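Local coordinates for D-alanyl-D-alanine carboxypeptidase (Vibrio cholerae, PDB 5TR7), which probably removes the C-terminal D-alanine from peptidoglycan precursor peptides, acting as a penicillin-binding serine carboxypeptidase of the S11 family, at residues L90-G93 against I94-S98; K38-T41 against S42-I45; N187-L190 against W191-S194; Y168-Y171 against S172-K175; A216-G219 against N220-L223. All blocks are in the same frame, centred on the assembly; numbering follows the deposited sequence.

Contact 1 (L90-G93 against I94-S98); sequences LNRG and IIIQS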
loop_
_atom_site.group_PDB
_atom_site.type_symbol
_atom_site.label_atom_id
_atom_site.label_comp_id
_atom_site.label_asym_id
_atom_site.label_seq_id
_atom_site.Cartn_x
_atom_site.Cartn_y
_atom_site.Cartn_z
ATOM N N LEU A 90 -13.777 7.133 1.446
ATOM C CA LEU A 90 -13.390 5.938 0.717
ATOM C C LEU A 90 -11.853 5.732 0.737
ATOM O O LEU A 90 -11.343 4.595 0.827
ATOM C CB LEU A 90 -13.886 6.002 -0.741
ATOM C CG LEU A 90 -15.395 5.751 -0.933
ATOM C CD1 LEU A 90 -15.756 5.968 -2.418
ATOM C CD2 LEU A 90 -15.852 4.357 -0.488
ATOM N N ASN A 91 -11.131 6.843 0.568
ATOM C CA ASN A 91 -9.671 6.832 0.623
ATOM C C ASN A 91 -9.113 6.226 1.878
ATOM O O ASN A 91 -8.224 5.413 1.835
ATOM C CB ASN A 91 -9.194 8.246 0.528
ATOM C CG ASN A 91 -8.599 8.505 -0.727
ATOM O OD1 ASN A 91 -9.218 9.028 -1.656
ATOM N ND2 ASN A 91 -7.375 8.057 -0.831
ATOM N N ARG A 92 -9.621 6.693 3.003
ATOM C CA ARG A 92 -9.254 6.110 4.299
ATOM C C ARG A 92 -9.682 4.679 4.405
ATOM O O ARG A 92 -8.989 3.871 4.992
ATOM C CB ARG A 92 -9.792 6.931 5.444
ATOM C CG ARG A 92 -9.125 8.257 5.480
ATOM C CD ARG A 92 -9.632 9.186 6.554
ATOM N NE ARG A 92 -8.644 10.238 6.683
ATOM C CZ ARG A 92 -8.444 11.200 5.772
ATOM N NH1 ARG A 92 -9.198 11.305 4.684
ATOM N NH2 ARG A 92 -7.491 12.091 5.983
ATOM N N GLY A 93 -10.812 4.329 3.836
ATOM C CA GLY A 93 -11.179 2.896 3.862
ATOM C C GLY A 93 -10.168 2.032 3.140
ATOM O O GLY A 93 -9.811 0.897 3.545
ATOM N N ILE A 94 -9.671 2.576 2.039
ATOM C CA ILE A 94 -8.650 1.866 1.297
ATOM C C ILE A 94 -7.320 1.767 2.092
ATOM O O ILE A 94 -6.752 0.719 2.291
ATOM C CB ILE A 94 -8.365 2.592 -0.045
ATOM C CG1 ILE A 94 -9.578 2.460 -0.973
ATOM C CG2 ILE A 94 -7.044 2.098 -0.672
ATOM C CD1 ILE A 94 -9.492 3.283 -2.284
ATOM N N ILE A 95 -6.848 2.910 2.550
ATOM C CA ILE A 95 -5.556 3.009 3.131
ATOM C C ILE A 95 -5.476 2.457 4.546
ATOM O O ILE A 95 -4.574 1.742 4.859
ATOM C CB ILE A 95 -5.102 4.492 3.107
ATOM C CG1 ILE A 95 -4.788 4.914 1.655
ATOM C CG2 ILE A 95 -3.888 4.718 4.019
ATOM C CD1 ILE A 95 -4.657 6.437 1.482
ATOM N N ILE A 96 -6.383 2.863 5.396
ATOM C CA ILE A 96 -6.340 2.447 6.769
ATOM C C ILE A 96 -6.977 1.085 7.000
ATOM O O ILE A 96 -6.449 0.273 7.743
ATOM C CB ILE A 96 -7.030 3.513 7.633
ATOM C CG1 ILE A 96 -6.363 4.888 7.362
ATOM C CG2 ILE A 96 -6.945 3.134 9.127
ATOM C CD1 ILE A 96 -7.053 6.096 8.009
ATOM N N GLN A 97 -8.125 0.871 6.406
ATOM C CA GLN A 97 -8.890 -0.339 6.629
ATOM C C GLN A 97 -8.580 -1.387 5.585
ATOM O O GLN A 97 -9.001 -2.512 5.739
ATOM C CB GLN A 97 -10.394 -0.048 6.578
ATOM C CG GLN A 97 -10.877 1.111 7.444
ATOM C CD GLN A 97 -12.369 1.262 7.449
ATOM O OE1 GLN A 97 -13.014 1.091 6.413
ATOM N NE2 GLN A 97 -12.941 1.616 8.625
ATOM N N SER A 98 -7.927 -1.020 4.483
ATOM C CA SER A 98 -7.586 -1.999 3.449
ATOM C C SER A 98 -8.882 -2.573 2.875
ATOM O O SER A 98 -8.980 -3.758 2.546
ATOM C CB SER A 98 -6.688 -3.114 4.086
ATOM O OG SER A 98 -5.920 -3.711 3.079
#

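Contact 2 (K38-T41 against S42-I45); sequences KMMT and SYVI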
loop_
_atom_site.group_PDB
_atom_site.type_symbol
_atom_site.label_atom_id
_atom_site.label_comp_id
_atom_site.label_asym_id
_atom_site.label_seq_id
_atom_site.Cartn_x
_atom_site.Cartn_y
_atom_site.Cartn_z
ATOM N N LYS A 38 -2.988 -1.951 -3.181
ATOM C CA LYS A 38 -3.718 -0.751 -2.750
ATOM C C LYS A 38 -2.851 0.465 -2.732
ATOM O O LYS A 38 -3.351 1.600 -2.858
ATOM C CB LYS A 38 -4.434 -0.953 -1.457
ATOM C CG LYS A 38 -5.492 -2.072 -1.535
ATOM C CD LYS A 38 -6.304 -2.241 -0.252
ATOM C CE LYS A 38 -7.404 -3.292 -0.396
ATOM N NZ LYS A 38 -6.882 -4.666 -0.383
ATOM N N MET A 39 -1.541 0.270 -2.606
ATOM C CA MET A 39 -0.644 1.425 -2.707
ATOM C C MET A 39 -0.731 2.033 -4.107
ATOM O O MET A 39 -0.681 3.285 -4.270
ATOM C CB MET A 39 0.807 1.029 -2.445
ATOM C CG MET A 39 1.094 0.683 -0.963
ATOM S SD MET A 39 2.824 0.520 -0.670
ATOM C CE MET A 39 3.431 -0.738 -1.719
ATOM N N MET A 40 -0.884 1.179 -5.121
ATOM C CA MET A 40 -0.922 1.721 -6.496
ATOM C C MET A 40 -2.260 2.430 -6.683
ATOM O O MET A 40 -2.350 3.474 -7.300
ATOM C CB MET A 40 -0.677 0.658 -7.574
ATOM C CG MET A 40 -0.805 1.274 -8.998
ATOM S SD MET A 40 0.365 2.642 -9.360
ATOM C CE MET A 40 1.728 1.451 -9.471
ATOM N N THR A 41 -3.305 1.864 -6.112
ATOM C CA THR A 41 -4.640 2.460 -6.217
ATOM C C THR A 41 -4.655 3.840 -5.578
ATOM O O THR A 41 -5.151 4.822 -6.169
ATOM C CB THR A 41 -5.671 1.526 -5.580
ATOM O OG1 THR A 41 -5.758 0.330 -6.380
ATOM C CG2 THR A 41 -7.041 2.166 -5.496
ATOM N N SER A 42 -4.071 3.936 -4.395
ATOM C CA SER A 42 -4.039 5.223 -3.692
ATOM C C SER A 42 -3.107 6.186 -4.443
ATOM O O SER A 42 -3.294 7.397 -4.349
ATOM C CB SER A 42 -3.604 5.099 -2.257
ATOM O OG SER A 42 -2.197 5.023 -2.201
ATOM N N TYR A 43 -2.099 5.663 -5.146
ATOM C CA TYR A 43 -1.184 6.526 -5.878
ATOM C C TYR A 43 -1.973 7.210 -6.989
ATOM O O TYR A 43 -1.905 8.441 -7.148
ATOM C CB TYR A 43 0.055 5.768 -6.422
ATOM C CG TYR A 43 1.043 6.690 -7.145
ATOM C CD1 TYR A 43 0.870 6.986 -8.475
ATOM C CD2 TYR A 43 2.133 7.282 -6.484
ATOM C CE1 TYR A 43 1.697 7.893 -9.119
ATOM C CE2 TYR A 43 2.995 8.158 -7.148
ATOM C CZ TYR A 43 2.773 8.476 -8.460
ATOM O OH TYR A 43 3.596 9.345 -9.104
ATOM N N VAL A 44 -2.717 6.428 -7.773
ATOM C CA VAL A 44 -3.526 7.000 -8.856
ATOM C C VAL A 44 -4.554 7.996 -8.304
ATOM O O VAL A 44 -4.706 9.114 -8.809
ATOM C CB VAL A 44 -4.252 5.901 -9.679
ATOM C CG1 VAL A 44 -5.090 6.522 -10.795
ATOM C CG2 VAL A 44 -3.237 4.939 -10.294
ATOM N N ILE A 45 -5.228 7.610 -7.220
ATOM C CA ILE A 45 -6.194 8.529 -6.574
ATOM C C ILE A 45 -5.490 9.854 -6.167
ATOM O O ILE A 45 -5.996 10.930 -6.368
ATOM C CB ILE A 45 -6.838 7.861 -5.366
ATOM C CG1 ILE A 45 -7.743 6.718 -5.831
ATOM C CG2 ILE A 45 -7.608 8.855 -4.504
ATOM C CD1 ILE A 45 -8.145 5.804 -4.648
#

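Contact 3 (N187-L190 against W191-S194); sequences NGLL and WDKS. With NO2 (nitrite ion), chain F.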
loop_
_atom_site.group_PDB
_atom_site.type_symbol
_atom_site.label_atom_id
_atom_site.label_comp_id
_atom_site.label_asym_id
_atom_site.label_seq_id
_atom_site.Cartn_x
_atom_site.Cartn_y
_atom_site.Cartn_z
ATOM N N ASN A 187 -0.569 -1.671 10.333
ATOM C CA ASN A 187 0.862 -1.429 10.465
ATOM C C ASN A 187 1.197 -1.069 11.944
ATOM O O ASN A 187 1.164 0.097 12.371
ATOM C CB ASN A 187 1.256 -0.324 9.526
ATOM C CG ASN A 187 2.706 -0.005 9.567
ATOM O OD1 ASN A 187 3.514 -0.739 10.121
ATOM N ND2 ASN A 187 3.066 1.116 8.945
ATOM N N GLY A 188 1.486 -2.092 12.710
ATOM C CA GLY A 188 1.792 -1.989 14.133
ATOM C C GLY A 188 2.991 -1.120 14.446
ATOM O O GLY A 188 3.033 -0.477 15.497
ATOM N N LEU A 189 3.918 -1.001 13.491
ATOM C CA LEU A 189 5.071 -0.128 13.702
ATOM C C LEU A 189 4.712 1.330 13.897
ATOM O O LEU A 189 5.515 2.090 14.455
ATOM C CB LEU A 189 6.118 -0.291 12.607
ATOM C CG LEU A 189 6.902 -1.621 12.622
ATOM C CD1 LEU A 189 7.877 -1.546 11.484
ATOM C CD2 LEU A 189 7.669 -1.897 13.925
ATOM N N LEU A 190 3.488 1.717 13.539
ATOM C CA LEU A 190 3.030 3.103 13.774
ATOM C C LEU A 190 2.989 3.430 15.273
ATOM O O LEU A 190 3.044 4.583 15.628
ATOM C CB LEU A 190 1.654 3.298 13.215
ATOM C CG LEU A 190 1.552 3.257 11.685
ATOM C CD1 LEU A 190 0.065 3.281 11.292
ATOM C CD2 LEU A 190 2.320 4.395 11.029
ATOM N N TRP A 191 2.867 2.396 16.128
ATOM C CA TRP A 191 2.783 2.556 17.585
ATOM C C TRP A 191 4.157 2.466 18.282
ATOM O O TRP A 191 4.266 2.681 19.491
ATOM C CB TRP A 191 1.858 1.449 18.143
ATOM C CG TRP A 191 0.418 1.720 18.015
ATOM C CD1 TRP A 191 -0.377 2.280 18.972
ATOM C CD2 TRP A 191 -0.433 1.472 16.893
ATOM N NE1 TRP A 191 -1.665 2.377 18.522
ATOM C CE2 TRP A 191 -1.728 1.905 17.245
ATOM C CE3 TRP A 191 -0.238 0.903 15.630
ATOM C CZ2 TRP A 191 -2.816 1.819 16.375
ATOM C CZ3 TRP A 191 -1.328 0.846 14.748
ATOM C CH2 TRP A 191 -2.596 1.233 15.149
ATOM N N ASP A 192 5.192 2.092 17.541
ATOM C CA ASP A 192 6.523 1.979 18.122
ATOM C C ASP A 192 7.065 3.368 18.481
ATOM O O ASP A 192 7.298 4.221 17.634
ATOM C CB ASP A 192 7.466 1.264 17.162
ATOM C CG ASP A 192 8.817 0.968 17.752
ATOM O OD1 ASP A 192 9.438 1.796 18.442
ATOM O OD2 ASP A 192 9.280 -0.125 17.463
ATOM N N LYS A 193 7.335 3.544 19.754
ATOM C CA LYS A 193 7.841 4.811 20.278
ATOM C C LYS A 193 9.303 5.120 20.023
ATOM O O LYS A 193 9.682 6.283 20.055
ATOM C CB LYS A 193 7.528 4.835 21.784
ATOM C CG LYS A 193 6.019 5.056 21.955
ATOM C CD LYS A 193 5.462 4.465 23.230
ATOM C CE LYS A 193 5.375 2.939 23.087
ATOM N NZ LYS A 193 4.980 2.246 24.353
ATOM N N SER A 194 10.144 4.093 19.908
ATOM C CA SER A 194 11.563 4.275 19.619
ATOM C C SER A 194 11.832 4.716 18.169
ATOM O O SER A 194 12.931 5.152 17.877
ATOM C CB SER A 194 12.385 2.997 19.911
ATOM O OG SER A 194 12.029 1.898 19.077
HETATM N N NO2 F . 2.205 -5.464 11.449
HETATM O O1 NO2 F . 1.988 -4.945 12.525
HETATM O O2 NO2 F . 1.660 -6.735 11.364
#

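Contact 4 (Y168-Y171 against S172-K175); sequences YAIY and SEQK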
loop_
_atom_site.group_PDB
_atom_site.type_symbol
_atom_site.label_atom_id
_atom_site.label_comp_id
_atom_site.label_asym_id
_atom_site.label_seq_id
_atom_site.Cartn_x
_atom_site.Cartn_y
_atom_site.Cartn_z
ATOM N N TYR A 168 0.055 10.383 1.107
ATOM C CA TYR A 168 0.955 9.626 2.008
ATOM C C TYR A 168 0.688 9.896 3.475
ATOM O O TYR A 168 0.848 9.001 4.290
ATOM C CB TYR A 168 2.438 9.915 1.714
ATOM C CG TYR A 168 3.331 9.087 2.584
ATOM C CD1 TYR A 168 3.405 7.732 2.394
ATOM C CD2 TYR A 168 4.045 9.654 3.668
ATOM C CE1 TYR A 168 4.150 6.948 3.224
ATOM C CE2 TYR A 168 4.751 8.845 4.541
ATOM C CZ TYR A 168 4.804 7.486 4.280
ATOM O OH TYR A 168 5.531 6.625 5.025
ATOM N N ALA A 169 0.278 11.120 3.793
ATOM C CA ALA A 169 0.035 11.463 5.208
ATOM C C ALA A 169 -1.013 10.570 5.810
ATOM O O ALA A 169 -0.959 10.206 6.994
ATOM C CB ALA A 169 -0.396 12.908 5.368
ATOM N N ILE A 170 -1.908 10.108 4.962
ATOM C CA ILE A 170 -2.992 9.301 5.469
ATOM C C ILE A 170 -2.525 7.921 6.017
ATOM O O ILE A 170 -3.193 7.362 6.844
ATOM C CB ILE A 170 -4.090 9.177 4.413
ATOM C CG1 ILE A 170 -4.631 10.566 4.018
ATOM C CG2 ILE A 170 -5.258 8.337 4.925
ATOM C CD1 ILE A 170 -5.611 10.503 2.824
ATOM N N TYR A 171 -1.340 7.447 5.615
ATOM C CA TYR A 171 -0.855 6.152 6.005
ATOM C C TYR A 171 -0.441 6.080 7.479
ATOM O O TYR A 171 -0.226 4.972 8.030
ATOM C CB TYR A 171 0.255 5.732 5.063
ATOM C CG TYR A 171 -0.219 5.316 3.660
ATOM C CD1 TYR A 171 -0.420 6.212 2.631
ATOM C CD2 TYR A 171 -0.459 4.015 3.384
ATOM C CE1 TYR A 171 -0.838 5.780 1.360
ATOM C CE2 TYR A 171 -0.866 3.552 2.157
ATOM C CZ TYR A 171 -1.035 4.427 1.142
ATOM O OH TYR A 171 -1.443 3.891 -0.011
ATOM N N SER A 172 -0.314 7.246 8.130
ATOM C CA SER A 172 0.061 7.220 9.532
ATOM C C SER A 172 -1.122 7.365 10.434
ATOM O O SER A 172 -0.948 7.371 11.655
ATOM C CB SER A 172 1.129 8.225 9.851
ATOM O OG SER A 172 0.708 9.452 9.430
ATOM N N GLU A 173 -2.334 7.423 9.869
ATOM C CA GLU A 173 -3.566 7.455 10.670
ATOM C C GLU A 173 -3.755 6.026 11.170
ATOM O O GLU A 173 -3.651 5.063 10.413
ATOM C CB GLU A 173 -4.743 8.045 9.894
ATOM C CG GLU A 173 -4.508 9.511 9.498
ATOM C CD GLU A 173 -5.667 10.148 8.696
ATOM O OE1 GLU A 173 -6.826 9.659 8.675
ATOM O OE2 GLU A 173 -5.396 11.194 8.046
ATOM N N GLN A 174 -4.005 5.893 12.450
ATOM C CA GLN A 174 -4.076 4.590 13.141
ATOM C C GLN A 174 -5.384 3.890 13.090
ATOM O O GLN A 174 -5.461 2.651 13.386
ATOM C CB GLN A 174 -3.692 4.817 14.624
ATOM C CG GLN A 174 -2.219 5.188 14.737
ATOM C CD GLN A 174 -1.701 5.295 16.175
ATOM O OE1 GLN A 174 -2.436 5.341 17.143
ATOM N NE2 GLN A 174 -0.428 5.320 16.296
ATOM N N LYS A 175 -6.434 4.658 12.805
ATOM C CA LYS A 175 -7.749 4.044 12.741
ATOM C C LYS A 175 -8.722 4.877 11.970
ATOM O O LYS A 175 -8.473 6.020 11.688
ATOM C CB LYS A 175 -8.306 3.867 14.132
ATOM C CG LYS A 175 -8.553 5.138 14.913
ATOM C CD LYS A 175 -8.626 4.665 16.412
ATOM C CE LYS A 175 -8.917 5.757 17.394
ATOM N NZ LYS A 175 -10.349 6.154 17.341
HETATM O O HOH W 1 2.085 9.167 6.769
#

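Contact 5 (A216-G219 against N220-L223); sequences ATEG and NMRL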
loop_
_atom_site.group_PDB
_atom_site.type_symbol
_atom_site.label_atom_id
_atom_site.label_comp_id
_atom_site.label_asym_id
_atom_site.label_seq_id
_atom_site.Cartn_x
_atom_site.Cartn_y
_atom_site.Cartn_z
ATOM N N ALA A 216 10.430 5.152 7.352
ATOM C CA ALA A 216 10.718 5.784 8.609
ATOM C C ALA A 216 11.752 6.823 8.435
ATOM O O ALA A 216 12.505 6.805 7.449
ATOM C CB ALA A 216 11.241 4.717 9.615
ATOM N N THR A 217 11.799 7.725 9.414
ATOM C CA THR A 217 12.792 8.773 9.427
ATOM C C THR A 217 13.539 8.768 10.757
ATOM O O THR A 217 13.039 8.281 11.778
ATOM C CB THR A 217 12.209 10.170 9.216
ATOM O OG1 THR A 217 11.283 10.465 10.238
ATOM C CG2 THR A 217 11.503 10.295 7.874
ATOM N N GLU A 218 14.752 9.315 10.713
ATOM C CA GLU A 218 15.650 9.455 11.901
ATOM C C GLU A 218 16.665 10.507 11.466
ATOM O O GLU A 218 17.393 10.340 10.482
ATOM C CB GLU A 218 16.309 8.118 12.318
ATOM C CG GLU A 218 17.166 8.225 13.576
ATOM C CD GLU A 218 18.047 6.995 13.880
ATOM O OE1 GLU A 218 19.300 7.171 13.886
ATOM O OE2 GLU A 218 17.523 5.868 14.082
ATOM N N GLY A 219 16.647 11.644 12.134
ATOM C CA GLY A 219 17.495 12.732 11.746
ATOM C C GLY A 219 17.129 13.163 10.340
ATOM O O GLY A 219 15.960 13.350 10.029
ATOM N N ASN A 220 18.144 13.309 9.487
ATOM C CA ASN A 220 17.924 13.661 8.116
ATOM C C ASN A 220 17.771 12.490 7.215
ATOM O O ASN A 220 17.753 12.677 5.988
ATOM C CB ASN A 220 19.090 14.503 7.593
ATOM C CG ASN A 220 19.050 15.905 8.115
ATOM O OD1 ASN A 220 18.197 16.274 8.973
ATOM N ND2 ASN A 220 19.942 16.687 7.647
ATOM N N MET A 221 17.579 11.292 7.787
ATOM C CA MET A 221 17.442 10.108 6.969
ATOM C C MET A 221 16.022 9.650 6.786
ATOM O O MET A 221 15.185 9.856 7.652
ATOM C CB MET A 221 18.224 8.961 7.599
ATOM C CG MET A 221 19.722 9.217 7.705
ATOM S SD MET A 221 20.607 7.903 8.589
ATOM C CE MET A 221 20.361 8.258 10.355
ATOM N N ARG A 222 15.767 9.042 5.634
ATOM C CA ARG A 222 14.495 8.412 5.368
ATOM C C ARG A 222 14.776 7.157 4.607
ATOM O O ARG A 222 15.550 7.153 3.603
ATOM C CB ARG A 222 13.472 9.245 4.631
ATOM C CG ARG A 222 12.171 8.441 4.374
ATOM C CD ARG A 222 11.073 9.172 3.608
ATOM N NE ARG A 222 10.284 10.105 4.421
ATOM C CZ ARG A 222 9.290 9.765 5.210
ATOM N NH1 ARG A 222 8.685 10.691 5.859
ATOM N NH2 ARG A 222 8.930 8.479 5.413
ATOM N N LEU A 223 14.180 6.074 5.108
ATOM C CA LEU A 223 14.338 4.788 4.467
ATOM C C LEU A 223 13.020 4.228 4.080
ATOM O O LEU A 223 12.033 4.535 4.701
ATOM C CB LEU A 223 14.974 3.795 5.421
ATOM C CG LEU A 223 16.351 4.145 5.993
ATOM C CD1 LEU A 223 16.663 3.202 7.187
ATOM C CD2 LEU A 223 17.410 4.038 4.882
#

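Contact 1 (L90-G93 against I94-S98)
Arg92 O receives the shortest hydrogen bond across the contact, from Ile96 N at 2.8 Å. It is one of the i-to-i+4 bonds of helix 87-95, which leads to Ser98, the predicted active-site serine that opens the SxN motif of penicillin-binding proteins. The two preceding bonds follow the same pattern: Ile94 N binds Leu90 O and Ile95 N binds Asn91 O, both at 2.9 Å. Towards Ser98 the pattern frays. Gln97 N makes weak bonds to both Arg92 O, at 3.4 Å, and Gly93 O. Ser98 then leaves helical geometry with positive phi (63°), and its OG bonds to Lys201 NZ and lies close to Ser35 OG.

Two pairs of side chains run alongside each other up the helix. CD1 of Ile96 rests on CB of Arg92 at 3.8 Å; CG1 of Ile96 lies anti to its carbonyl carbon (chi1 -55°), which sends the CD1 branch back over the preceding turn. The extended Arg92 chain continues beyond this contact to Glu173, with which its NE forms a salt bridge. In the same way CD1 of Ile95 lies beside the amide of Asn91, 3.9 Å from ND2, which has a weak bond to Glu167. Ile94 faces helix 37-50 and helix 100-111. Gly93, with no side chain of its own, is overlain by Gln97. Gln97 NE2 bonds to Phe176 O, while Gln97 CB is 3.2 Å from Gly93 O and Gln97 OE1 is 3.6 Å from Gly93 CA.

Contact 2 (K38-T41 against S42-I45)
Met39 O is approached by two groups of the following turn: Tyr43 N donates a backbone bond to it at 2.9 Å, bent to 136° at the hydrogen, and Ser42 OG lies 3.1 Å away. The hydroxyl is folded back over the helix because OG sits between its backbone N and carbonyl carbon (chi1 81°). Its hydrogen bond to Tyr171 OH competes for the same hydroxyl. Ser42 N, Val44 N and Ile45 N make the other i-to-i+4 bonds, to the carbonyl oxygens of Lys38, Met40 and Thr41.

Among the side chains, CG2 of Thr41 and CD1 of Ile45 pack at 3.9 Å, the two chains lying alongside and pointing the same way. Met40 makes a Met-aromatic contact, its SD 5.4 Å from the Tyr43 ring centroid and set obliquely to the ring; the same sulfur lies 4.3 Å from Tyr43 CB. Tyr43 OH reaches Asp163, and Thr41 OG1 bonds to Ser138 O.

Lys38 extends away from this packing, and its NZ bonds to Ser35 OG, Asn100 OD1 and His139 O. Ser35 just ahead of the helix and Lys38 in its first turn, the predicted nucleophile and proton acceptor, fit the SxxK motif of penicillin-binding proteins.

Contact 3 (N187-L190 against W191-S194)
The indole of Trp191 turns an edge of its six-membered ring toward the backbone of the preceding residues. Gly188 O lies at that edge in the ring plane, 3.6 Å from CE3, and Asn187 O is 3.5 Å from CZ3, near the plane as well. Leu190 reaches the same part of the ring obliquely, its CB 3.9 Å from Trp191 CE3. The ring is put there by a first torsion of -81°, which sets CG anti to the carbonyl carbon and beside the backbone N and swings the indole back alongside the turn, edge first. Gly188 O also accepts a hydrogen bond from Trp191 N at 2.9 Å, and this donor comes from above the carbonyl plane.

That geometry belongs to the short 3-10 turn beginning at Gly188, in the loop that carries the chain from strand 181-184 to strand 196-205. Its next step is the bond from Asp192 N to Leu189 O at 3.1 Å, with the donor again well above the carbonyl plane. At the start of the turn, Gly188 N donates at 2.9 Å to O1 of a nitrite ion, probably from the crystallisation liquor; Arg236 NE binds the same ion.

Leu189 takes another direction, packing on Leu212 and on Lys237 and Ser240 of helix 233-251. Asp192 has CG anti to its backbone N (chi1 -173°), and its carboxylate binds beyond the turn. Its OD1 uses the syn lone pair to accept Ser194 OG at 2.7 Å, while OD2 forms a salt bridge with Lys241 NZ.

Contact 4 (Y168-Y171 against S172-K175)
Glu173 N donates to Ile170 O at 3.1 Å, and one residue earlier Ser172 N donates to Ala169 O at 3.2 Å. Both bonds are fairly straight at the hydrogen, yet each donor stands above the plane of its carbonyl. Ser172 turns its hydroxyl back over the same turn (chi1 54°), which brings OG within 3.0 Å of Ala169 O. A water joins this hydroxyl to the preceding residues: it is hydrogen-bonded to Tyr168 O at 2.8 Å and to Ser172 OG.

With Tyr171 N bonded to Tyr168 O, these links make a run of overlapping i-to-i+3 turns. They continue the chain beyond helix 165-168 without regular helical bonds, before it opens at Glu173 and, after Gln174, enters strand 175-178. The extended Glu173 side chain crosses that of Ile170 at a slant, its CB 3.5 Å from Ile170 O and its OE2 4.1 Å from Ile170 CG1. Its carboxylate is oriented by Arg92 of helix 87-95, against which Ile170 also packs.

The Tyr171 ring lies buried, against Ile95, Leu160 and Ile200. The carbonyl carbon of Tyr168 lies at the edge of that ring, in its plane. The Tyr171 side chain comes within about 4 Å, between nearest atoms, of that of Lys201, the predicted substrate-binding lysine. Tyr171 OH bonds to Ser42 OG, while Tyr168 OH is held by Asp198 OD1 in strand 196-205.

Contact 5 (A216-G219 against N220-L223)
Four backbone hydrogen bonds tie Ala216 to Leu223 and Glu218 to Met221, one in each direction within each pair. Leu223 N to Ala216 O, at 3.0 Å, runs nearly along the C=O axis. Nearer the turn, Met221 N reaches Glu218 O at 2.9 Å from above the carbonyl plane. This last bond closes a type II' beta turn with Gly219 and Asn220 at its corners; Gly219 takes the positive phi (62°) that the first corner requires. The result is a beta hairpin with a two-residue loop, between strands 209-218 and 221-230 of the central antiparallel sheet.

Thr217 and Arg222 form the non-hydrogen-bonded pair between these rungs. CA-H...O contacts supplement the ladder here, with Arg222 CA 3.3 Å from Ala216 O and Thr217 CA 3.2 Å from Met221 O.

Apolar and mixed contacts divide between the two faces of the hairpin. On the face of Thr217 and Arg222, the Thr217 methyl CG2 sits over the centre of the guanidinium, 3.5 Å from Arg222 CZ. A bend at chi3 (-79°) folds the arginine across strand 209-218, where NH2 bonds to Ser215 OG, and NH1 makes a salt bridge with Asp198 of strand 196-205. On the other face Glu218 and Met221 lie alongside, with Met221 CE 3.8 Å from Glu218 OE1, and together with Ala216 and Leu223 they meet Phe248 of helix 233-251.

The methyl lies against a flat face of the guanidinium while NH1 and NH2 engage oxygen acceptors, so the arginine combines apolar packing with polar bonding and is probably held in a fixed orientation.

Contacts 1 and 2 are the buried ones: helical turns of 87-95 and 37-50, packed together through Ile94 and Ile45, that bring Ser98 and Lys38 to the predicted active site. Contact 4 is partly buried and touches both. Arg92-Glu173 joins it to contact 1 by charge, and Ser42-Tyr171 joins it to contact 2 by hydroxyls. Contact 3, farther out, meets contact 4 through Leu190 and Trp191. Contact 5, whose centre lies about 20 Å from that of the chain, touches only contact 4 among the others, by a single packing contact between Tyr168 OH and Arg222 NH2. Regular helical bonds dominate the interior, i-to-i+3 turns the two loops, and strand pairing the hairpin.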